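Local structure of dephospho-CoA kinase (Campylobacter jejuni subsp. jejuni serotype O:2, 4ZO4) at residues A[18-22]-A[115-119]; A[44-50]-A[63-69]; A[132-138]-A[175-181]. The protein probably catalyses the ATP-dependent phosphorylation of the 3'-hydroxyl of dephospho-CoA, the last step of coenzyme A biosynthesis. All coordinates share one frame; numbering follows the deposited sequence.

Contact 1 (A[18-22]-A[115-119]); sequences KSTFI and FVEIP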
# COMPACT_ATOMS: atom_id res chain seq x y z
N LYS A 18 -25.79 -4.45 -10.70
CA LYS A 18 -25.16 -4.23 -11.97
C LYS A 18 -25.73 -5.12 -13.10
O LYS A 18 -25.89 -4.68 -14.25
CB LYS A 18 -23.70 -4.59 -11.77
CG LYS A 18 -22.73 -4.12 -12.84
CD LYS A 18 -21.29 -4.39 -12.42
CE LYS A 18 -21.05 -5.84 -11.97
NZ LYS A 18 -19.63 -6.25 -12.13
N SER A 19 -26.02 -6.38 -12.78
CA SER A 19 -26.39 -7.37 -13.79
C SER A 19 -27.85 -7.24 -14.19
O SER A 19 -28.24 -7.54 -15.32
CB SER A 19 -26.14 -8.77 -13.26
OG SER A 19 -26.85 -8.94 -12.05
N THR A 20 -28.67 -6.84 -13.23
CA THR A 20 -30.07 -6.55 -13.49
C THR A 20 -30.21 -5.32 -14.39
O THR A 20 -30.93 -5.38 -15.39
CB THR A 20 -30.84 -6.34 -12.19
OG1 THR A 20 -31.07 -7.61 -11.55
CG2 THR A 20 -32.18 -5.65 -12.46
N PHE A 21 -29.52 -4.22 -14.07
CA PHE A 21 -29.55 -3.03 -14.92
C PHE A 21 -29.09 -3.36 -16.32
O PHE A 21 -29.49 -2.70 -17.28
CB PHE A 21 -28.67 -1.92 -14.39
CG PHE A 21 -28.70 -0.68 -15.24
CD1 PHE A 21 -29.43 0.41 -14.84
CD2 PHE A 21 -28.00 -0.62 -16.42
CE1 PHE A 21 -29.47 1.55 -15.63
CE2 PHE A 21 -28.02 0.52 -17.21
CZ PHE A 21 -28.76 1.61 -16.81
N ILE A 22 -28.24 -4.37 -16.44
CA ILE A 22 -27.76 -4.84 -17.75
C ILE A 22 -28.73 -5.80 -18.45
O ILE A 22 -28.90 -5.73 -19.67
CB ILE A 22 -26.36 -5.48 -17.62
CG1 ILE A 22 -25.33 -4.37 -17.32
CG2 ILE A 22 -25.99 -6.29 -18.86
CD1 ILE A 22 -25.09 -3.39 -18.46
N PHE A 115 -23.59 0.65 -22.81
CA PHE A 115 -23.25 0.46 -21.40
C PHE A 115 -22.05 -0.50 -21.19
O PHE A 115 -22.06 -1.66 -21.61
CB PHE A 115 -24.50 -0.03 -20.64
CG PHE A 115 -25.62 0.99 -20.63
CD1 PHE A 115 -25.55 2.09 -19.78
CD2 PHE A 115 -26.71 0.88 -21.49
CE1 PHE A 115 -26.54 3.05 -19.78
CE2 PHE A 115 -27.70 1.85 -21.50
CZ PHE A 115 -27.61 2.94 -20.63
N VAL A 116 -21.01 0.02 -20.56
CA VAL A 116 -19.84 -0.76 -20.16
C VAL A 116 -20.10 -1.24 -18.75
O VAL A 116 -20.00 -0.47 -17.77
CB VAL A 116 -18.54 0.09 -20.18
CG1 VAL A 116 -17.34 -0.75 -19.80
CG2 VAL A 116 -18.33 0.76 -21.53
N GLU A 117 -20.48 -2.49 -18.61
CA GLU A 117 -20.61 -3.04 -17.28
C GLU A 117 -19.21 -3.07 -16.66
O GLU A 117 -18.25 -3.49 -17.32
CB GLU A 117 -21.22 -4.44 -17.35
CG GLU A 117 -21.10 -5.21 -16.05
CD GLU A 117 -21.98 -6.44 -16.02
OE1 GLU A 117 -22.41 -6.90 -17.10
OE2 GLU A 117 -22.22 -6.95 -14.90
N ILE A 118 -19.07 -2.63 -15.41
CA ILE A 118 -17.73 -2.60 -14.77
C ILE A 118 -17.78 -2.74 -13.24
O ILE A 118 -18.56 -2.06 -12.59
CB ILE A 118 -16.98 -1.31 -15.17
CG1 ILE A 118 -15.53 -1.32 -14.69
CG2 ILE A 118 -17.68 -0.08 -14.65
CD1 ILE A 118 -14.70 -0.16 -15.20
N PRO A 119 -16.97 -3.65 -12.67
CA PRO A 119 -16.82 -3.71 -11.20
C PRO A 119 -16.36 -2.42 -10.57
O PRO A 119 -15.43 -1.79 -11.06
CB PRO A 119 -15.76 -4.78 -10.98
CG PRO A 119 -15.70 -5.59 -12.25
CD PRO A 119 -16.27 -4.74 -13.35

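Contact 2 (A[44-50]-A[63-69]); sequences DENALEL and LKKEKKI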
# COMPACT_ATOMS: atom_id res chain seq x y z
N ASP A 44 -6.27 -15.35 -21.49
CA ASP A 44 -6.23 -16.41 -22.50
C ASP A 44 -5.51 -15.99 -23.77
O ASP A 44 -4.86 -16.82 -24.40
CB ASP A 44 -7.65 -16.87 -22.87
CG ASP A 44 -8.32 -17.72 -21.77
OD1 ASP A 44 -7.75 -18.75 -21.35
OD2 ASP A 44 -9.44 -17.37 -21.37
N GLU A 45 -5.65 -14.74 -24.21
CA GLU A 45 -4.92 -14.31 -25.43
C GLU A 45 -3.43 -14.30 -25.18
O GLU A 45 -2.67 -14.42 -26.11
CB GLU A 45 -5.32 -12.91 -25.87
CG GLU A 45 -6.69 -12.78 -26.53
CD GLU A 45 -7.09 -11.32 -26.73
OE1 GLU A 45 -6.28 -10.56 -27.33
OE2 GLU A 45 -8.21 -10.94 -26.29
N ASN A 46 -3.02 -14.10 -23.92
CA ASN A 46 -1.61 -14.02 -23.54
C ASN A 46 -1.26 -15.17 -22.63
O ASN A 46 -0.69 -14.98 -21.56
CB ASN A 46 -1.33 -12.71 -22.82
CG ASN A 46 -1.52 -11.54 -23.73
OD1 ASN A 46 -0.68 -11.29 -24.57
ND2 ASN A 46 -2.67 -10.86 -23.62
N ALA A 47 -1.62 -16.37 -23.06
CA ALA A 47 -1.47 -17.54 -22.24
C ALA A 47 -0.02 -18.02 -22.28
O ALA A 47 0.54 -18.34 -21.24
CB ALA A 47 -2.44 -18.63 -22.67
N LEU A 48 0.59 -18.06 -23.46
CA LEU A 48 2.00 -18.48 -23.52
C LEU A 48 2.93 -17.50 -22.80
O LEU A 48 3.81 -17.93 -22.05
CB LEU A 48 2.49 -18.70 -24.96
CG LEU A 48 1.97 -19.98 -25.62
CD1 LEU A 48 2.59 -20.16 -27.00
CD2 LEU A 48 2.23 -21.21 -24.75
N GLU A 49 2.76 -16.20 -23.00
CA GLU A 49 3.70 -15.28 -22.36
C GLU A 49 3.60 -15.37 -20.84
O GLU A 49 4.61 -15.41 -20.15
CB GLU A 49 3.58 -13.84 -22.88
CG GLU A 49 4.59 -13.54 -23.98
CD GLU A 49 6.07 -13.76 -23.55
OE1 GLU A 49 6.92 -14.23 -24.38
OE2 GLU A 49 6.40 -13.46 -22.36
N LEU A 50 2.38 -15.49 -20.33
CA LEU A 50 2.14 -15.61 -18.89
C LEU A 50 2.80 -16.88 -18.30
O LEU A 50 3.40 -16.86 -17.22
CB LEU A 50 0.63 -15.59 -18.61
CG LEU A 50 -0.13 -14.25 -18.76
CD1 LEU A 50 -1.62 -14.47 -18.96
CD2 LEU A 50 0.09 -13.37 -17.54
N LEU A 63 -0.40 -23.66 -17.80
CA LEU A 63 -1.18 -24.08 -18.96
C LEU A 63 -2.00 -25.34 -18.64
O LEU A 63 -1.46 -26.35 -18.17
CB LEU A 63 -0.29 -24.29 -20.19
CG LEU A 63 0.54 -23.06 -20.57
CD1 LEU A 63 1.35 -23.31 -21.83
CD2 LEU A 63 -0.32 -21.81 -20.71
N LYS A 64 -3.30 -25.24 -18.90
CA LYS A 64 -4.30 -26.26 -18.58
C LYS A 64 -4.46 -27.23 -19.72
O LYS A 64 -4.51 -28.45 -19.53
CB LYS A 64 -5.64 -25.57 -18.30
CG LYS A 64 -6.69 -26.43 -17.60
CD LYS A 64 -7.59 -25.62 -16.67
CE LYS A 64 -8.76 -24.95 -17.39
NZ LYS A 64 -9.56 -24.07 -16.48
N LYS A 65 -4.57 -26.69 -20.92
CA LYS A 65 -4.73 -27.51 -22.10
C LYS A 65 -4.12 -26.75 -23.28
O LYS A 65 -2.90 -26.58 -23.32
CB LYS A 65 -6.21 -27.89 -22.31
CG LYS A 65 -6.45 -28.87 -23.46
CD LYS A 65 -7.94 -29.08 -23.76
CE LYS A 65 -8.17 -29.37 -25.27
NZ LYS A 65 -9.59 -29.77 -25.55
N GLU A 66 -4.95 -26.28 -24.20
CA GLU A 66 -4.45 -25.80 -25.48
C GLU A 66 -4.32 -24.31 -25.41
O GLU A 66 -5.22 -23.56 -25.80
CB GLU A 66 -5.36 -26.24 -26.63
CG GLU A 66 -5.20 -27.72 -26.96
CD GLU A 66 -6.01 -28.17 -28.15
OE1 GLU A 66 -6.40 -29.36 -28.18
OE2 GLU A 66 -6.25 -27.33 -29.05
N LYS A 67 -3.18 -23.89 -24.88
CA LYS A 67 -2.88 -22.48 -24.68
C LYS A 67 -4.00 -21.79 -23.90
O LYS A 67 -4.52 -20.74 -24.30
CB LYS A 67 -2.56 -21.81 -26.02
CG LYS A 67 -1.15 -22.16 -26.51
CD LYS A 67 -0.85 -21.68 -27.92
CE LYS A 67 -1.05 -22.77 -28.96
NZ LYS A 67 -0.47 -22.39 -30.29
N LYS A 68 -4.38 -22.41 -22.78
CA LYS A 68 -5.33 -21.83 -21.85
C LYS A 68 -4.63 -21.71 -20.49
O LYS A 68 -3.75 -22.50 -20.19
CB LYS A 68 -6.58 -22.72 -21.75
CG LYS A 68 -7.83 -22.12 -22.37
CD LYS A 68 -9.03 -23.06 -22.26
CE LYS A 68 -10.32 -22.30 -21.94
NZ LYS A 68 -11.51 -22.97 -22.57
N ILE A 69 -5.03 -20.71 -19.70
CA ILE A 69 -4.39 -20.42 -18.40
C ILE A 69 -5.22 -21.05 -17.28
O ILE A 69 -6.43 -20.84 -17.19
CB ILE A 69 -4.24 -18.89 -18.16
CG1 ILE A 69 -2.92 -18.37 -18.73
CG2 ILE A 69 -4.31 -18.52 -16.68
CD1 ILE A 69 -1.72 -18.55 -17.81

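Contact 3 (A[132-138]-A[175-181]); sequences KVIVIYT and ADFIIKN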
# COMPACT_ATOMS: atom_id res chain seq x y z
N LYS A 132 -19.98 8.78 -18.91
CA LYS A 132 -20.77 8.96 -17.69
C LYS A 132 -20.93 7.69 -16.83
O LYS A 132 -21.08 6.55 -17.34
CB LYS A 132 -22.14 9.55 -18.04
CG LYS A 132 -22.19 11.06 -17.89
CD LYS A 132 -22.84 11.75 -19.06
CE LYS A 132 -22.60 13.25 -19.01
NZ LYS A 132 -22.64 13.81 -20.38
N VAL A 133 -20.95 7.91 -15.53
CA VAL A 133 -20.88 6.82 -14.60
C VAL A 133 -22.21 6.66 -13.87
O VAL A 133 -22.69 7.61 -13.23
CB VAL A 133 -19.77 7.08 -13.58
CG1 VAL A 133 -19.39 5.80 -12.86
CG2 VAL A 133 -18.58 7.65 -14.30
N ILE A 134 -22.74 5.45 -13.94
CA ILE A 134 -24.04 5.10 -13.34
C ILE A 134 -23.77 4.15 -12.18
O ILE A 134 -23.36 3.00 -12.38
CB ILE A 134 -24.94 4.34 -14.35
CG1 ILE A 134 -25.39 5.25 -15.50
CG2 ILE A 134 -26.19 3.73 -13.68
CD1 ILE A 134 -26.20 4.53 -16.56
N VAL A 135 -24.01 4.61 -10.97
CA VAL A 135 -23.80 3.76 -9.84
C VAL A 135 -25.14 3.32 -9.28
O VAL A 135 -25.98 4.16 -8.93
CB VAL A 135 -22.98 4.44 -8.73
CG1 VAL A 135 -22.73 3.46 -7.60
CG2 VAL A 135 -21.65 4.95 -9.28
N ILE A 136 -25.31 2.02 -9.18
CA ILE A 136 -26.42 1.46 -8.46
C ILE A 136 -26.00 1.20 -7.03
O ILE A 136 -25.17 0.33 -6.75
CB ILE A 136 -26.91 0.16 -9.10
CG1 ILE A 136 -27.26 0.44 -10.57
CG2 ILE A 136 -28.14 -0.31 -8.35
CD1 ILE A 136 -27.27 -0.78 -11.44
N TYR A 137 -26.63 1.96 -6.14
CA TYR A 137 -26.25 2.08 -4.76
C TYR A 137 -27.32 1.47 -3.85
O TYR A 137 -28.52 1.74 -4.03
CB TYR A 137 -26.12 3.56 -4.44
CG TYR A 137 -25.68 3.87 -3.05
CD1 TYR A 137 -24.66 3.13 -2.42
CD2 TYR A 137 -26.22 4.96 -2.36
CE1 TYR A 137 -24.23 3.45 -1.16
CE2 TYR A 137 -25.78 5.29 -1.08
CZ TYR A 137 -24.79 4.52 -0.50
OH TYR A 137 -24.35 4.82 0.77
N THR A 138 -26.88 0.67 -2.89
CA THR A 138 -27.71 0.19 -1.79
C THR A 138 -27.17 0.68 -0.42
O THR A 138 -26.25 0.09 0.12
CB THR A 138 -27.74 -1.34 -1.80
OG1 THR A 138 -28.00 -1.80 -3.14
CG2 THR A 138 -28.80 -1.84 -0.86
N ALA A 175 -19.48 9.40 -9.23
CA ALA A 175 -20.65 9.11 -10.09
C ALA A 175 -21.36 10.36 -10.65
O ALA A 175 -21.47 11.39 -9.96
CB ALA A 175 -21.68 8.30 -9.31
N ASP A 176 -21.87 10.24 -11.88
CA ASP A 176 -22.79 11.25 -12.45
C ASP A 176 -24.24 10.94 -12.05
O ASP A 176 -25.01 11.84 -11.76
CB ASP A 176 -22.72 11.28 -13.98
CG ASP A 176 -21.31 11.47 -14.51
OD1 ASP A 176 -20.75 12.56 -14.28
OD2 ASP A 176 -20.80 10.54 -15.17
N PHE A 177 -24.60 9.66 -12.06
CA PHE A 177 -25.97 9.23 -11.86
C PHE A 177 -26.02 8.07 -10.88
O PHE A 177 -25.43 7.02 -11.11
CB PHE A 177 -26.59 8.79 -13.19
CG PHE A 177 -26.40 9.79 -14.31
CD1 PHE A 177 -26.75 11.13 -14.13
CD2 PHE A 177 -25.91 9.39 -15.55
CE1 PHE A 177 -26.60 12.06 -15.15
CE2 PHE A 177 -25.76 10.31 -16.58
CZ PHE A 177 -26.10 11.65 -16.38
N ILE A 178 -26.74 8.27 -9.79
CA ILE A 178 -26.93 7.29 -8.74
C ILE A 178 -28.36 6.79 -8.78
O ILE A 178 -29.29 7.56 -8.58
CB ILE A 178 -26.70 7.92 -7.33
CG1 ILE A 178 -25.31 8.56 -7.24
CG2 ILE A 178 -26.88 6.87 -6.23
CD1 ILE A 178 -24.94 9.11 -5.87
N ILE A 179 -28.53 5.50 -8.99
CA ILE A 179 -29.80 4.82 -8.86
C ILE A 179 -29.88 4.12 -7.51
O ILE A 179 -29.23 3.11 -7.31
CB ILE A 179 -29.92 3.75 -9.95
CG1 ILE A 179 -29.97 4.44 -11.32
CG2 ILE A 179 -31.12 2.84 -9.71
CD1 ILE A 179 -30.05 3.48 -12.49
N LYS A 180 -30.67 4.68 -6.59
CA LYS A 180 -30.96 4.08 -5.27
C LYS A 180 -31.44 2.65 -5.48
O LYS A 180 -31.71 2.25 -6.60
CB LYS A 180 -32.04 4.90 -4.53
CG LYS A 180 -31.73 5.31 -3.10
CD LYS A 180 -30.37 5.98 -2.96
CE LYS A 180 -30.43 7.29 -2.18
NZ LYS A 180 -30.74 8.44 -3.09
N ASN A 181 -31.52 1.86 -4.42
CA ASN A 181 -31.87 0.44 -4.55
C ASN A 181 -32.22 -0.11 -3.18
O ASN A 181 -31.72 -1.15 -2.75
CB ASN A 181 -30.71 -0.36 -5.14
CG ASN A 181 -31.06 -1.82 -5.38
OD1 ASN A 181 -32.22 -2.16 -5.51
ND2 ASN A 181 -30.04 -2.67 -5.46

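Contact 1 (A[18-22]-A[115-119])
Lys-18, in the probable P-loop (Walker A) of this kinase, meets Glu-117 of the neighbouring sheet strand 114-117. The short helical segment 18-22 runs roughly antiparallel to strand 115-117, at 152°. Lys-18 CG stands anti to the backbone N (chi1 -165°), which sends the chain toward the strand. The chain then bends at chi3 and crosses the Glu-117 side chain at about a right angle. The salt bridge is long, with Lys-18 NZ 3.9 Å from Glu-117 OE2. The aliphatic part of the lysine comes nearer, with CE 3.3 Å from that same OE2. Lys-18 CD lies 3.6 Å from the backbone Ile-118 O, and NZ reaches the Pro-119 ring. No hydrogen bond joins the two segments. Lys-18, Ser-19 and Thr-20 are predicted to bind ATP, so the acidic group of Glu-117 lies beside the probable nucleotide site.

Farther from the P-loop the contact is apolar. The edge of Phe-21 is directed at the face of Phe-115 in a T-shaped pair, with planes at 76° and centroids 5.3 Å apart. Phe-21 CE2 does the touching, over the rim of the Phe-115 ring rather than its middle. Ile-22 touches both Phe-115 and Glu-117, and so links the aromatic pair to the charged end. Its CD1 lies 4.0 Å from Phe-115 CB, and its CG1 is 3.9 Å from Glu-117 OE1.

The Ser-19 hydroxyl is hydrogen-bonded to Cys-16 O. Strand 114-117 lies between strands 31-34 and 7-12 and pairs with both. Phe-21 also packs on Val-10 of strand 7-12, on Ile-134 and Ile-136 of strand 132-136, and on Cys-192 and Ile-196 of helix 185-200.

Contact 2 (A[44-50]-A[63-69])
Ala-47, Leu-48 and Leu-50, at the start of helix 47-54, pack against Leu-63, Lys-67 and Ile-69 of the loop that follows this helix. Most of the contact is apolar. Leu-48 CD2 meets Leu-63 CD1 at 3.7 Å, and the two side chains cross at about a right angle. The Leu-48 chi1 of -74° carries its branched end across to the loop, so that CD2 meets Leu-63 while CD1 approaches the aliphatic stem of Lys-67, 3.9 Å from CD. Ile-69 reaches in from the other end of the loop segment. Its CG1 lies 4.0 Å from Ala-47 CB, and its CD1 lies 3.9 Å from Leu-50 CB.

Other contacts bring a side chain onto the backbone. Ala-47 CB lies 3.4 Å from Lys-67 O. On the opposite segment, Leu-63 CD2 lies 3.6 Å from Ala-47 O.

The polar part is modest. Asp-44 OD1 sits 3.5 Å from Lys-68 CG, beside the carbon chain and not at the amine. The carboxylate and Lys-68 NZ are too far apart for a salt bridge, although their opposite charges may still attract weakly. No hydrogen bond crosses between the segments. Lys-64 N donates to Lys-68 O across the base of the loop; inside it Glu-66 is the centre of an inverse gamma turn, with a weak bond from Lys-67 N to Lys-65 O.

Asn-46 marks the break between helices 35-45 and 47-54, and its ND2 is hydrogen-bonded to Ile-42 O. Helix 82-109 packs against this region: Asn-46 touches Phe-91 and Lys-95, and Leu-50 touches Leu-88 and Phe-91. The loop 63-69 leads on to helix 71-80.

Contact 3 (A[132-138]-A[175-181])
Val-133 and Val-135 are hydrogen-bonded to Phe-177 and Ile-179 in a parallel pair of strands, 132-136 and 177-179. Val-135 N donates to Phe-177 O at 2.8 Å, and Val-135 O accepts from Ile-179 N at 2.9 Å. Tyr-137 N then donates to Ile-179 O, tilted 34° from the carbonyl plane. Val-133 O accepts two bonds. Phe-177 N approaches nearly along the C=O axis, while Asp-176 N comes in the carbonyl plane on a lone pair.

The Asp-176 side chain extends the pairing at the start of the strands. Its OD2 accepts Val-133 N at 2.7 Å through the anti lone pair, with an N-H...O angle of 158°. Asp-176 CG is anti to the carbonyl carbon (chi1 -54°), which turns the carboxylate back to that amide. At the far end, Asn-181 ND2 makes a weak hydrogen bond of 3.2 Å to Thr-138 OG1.

The side chains pack on both faces of the sheet. On the face of Ile-134, Ile-136, Phe-177 and Ile-179, Ile-134 CG1 meets the edge of the Phe-177 ring at CD2, and its CG2 lies 4.0 Å from Ile-179 CD1. On the face of Val-135 and Ile-178, Val-135 CG2 packs on Ala-175 CB, and Ile-178 CG2 lies 3.8 Å from Tyr-137 CB.

Strand 177-179 is outermost within this chain, while 132-136 also pairs with strand 7-12. Helices lie on both sides. Ile-136 packs on Phe-188 and Ile-179 on Val-195, both of helix 185-200; Val-135 and Tyr-137 rest on Leu-172 of helix 155-172. Thr-138 N is hydrogen-bonded to Ser-13 OG, close to the probable ATP-binding loop.

In the fold
Contacts 1 and 3 belong to the parallel five-stranded sheet, ordered 31-34, 114-117, 7-12, 132-136, 177-179. Their centres are about 11 Å apart, and strand 7-12 runs between strands 114-117 and 132-136. They touch at several points, among them Phe-115 CE1 and Ile-134 CD1, 3.6 Å apart, and Phe-21 CE1 and Ile-179 CD1, 3.7 Å apart. Helix 15-27, which follows the probable P-loop, thus joins them over one sheet face. Contact 2 stands apart, its centre about 28 Å from that of contact 1 and 37 Å from that of contact 3. It is nested inside the loop closed by contact 1; contact 3 follows. Contacts 1 and 3 belong to what is probably the nucleotide-binding core, contact 2 to an outlying helical part.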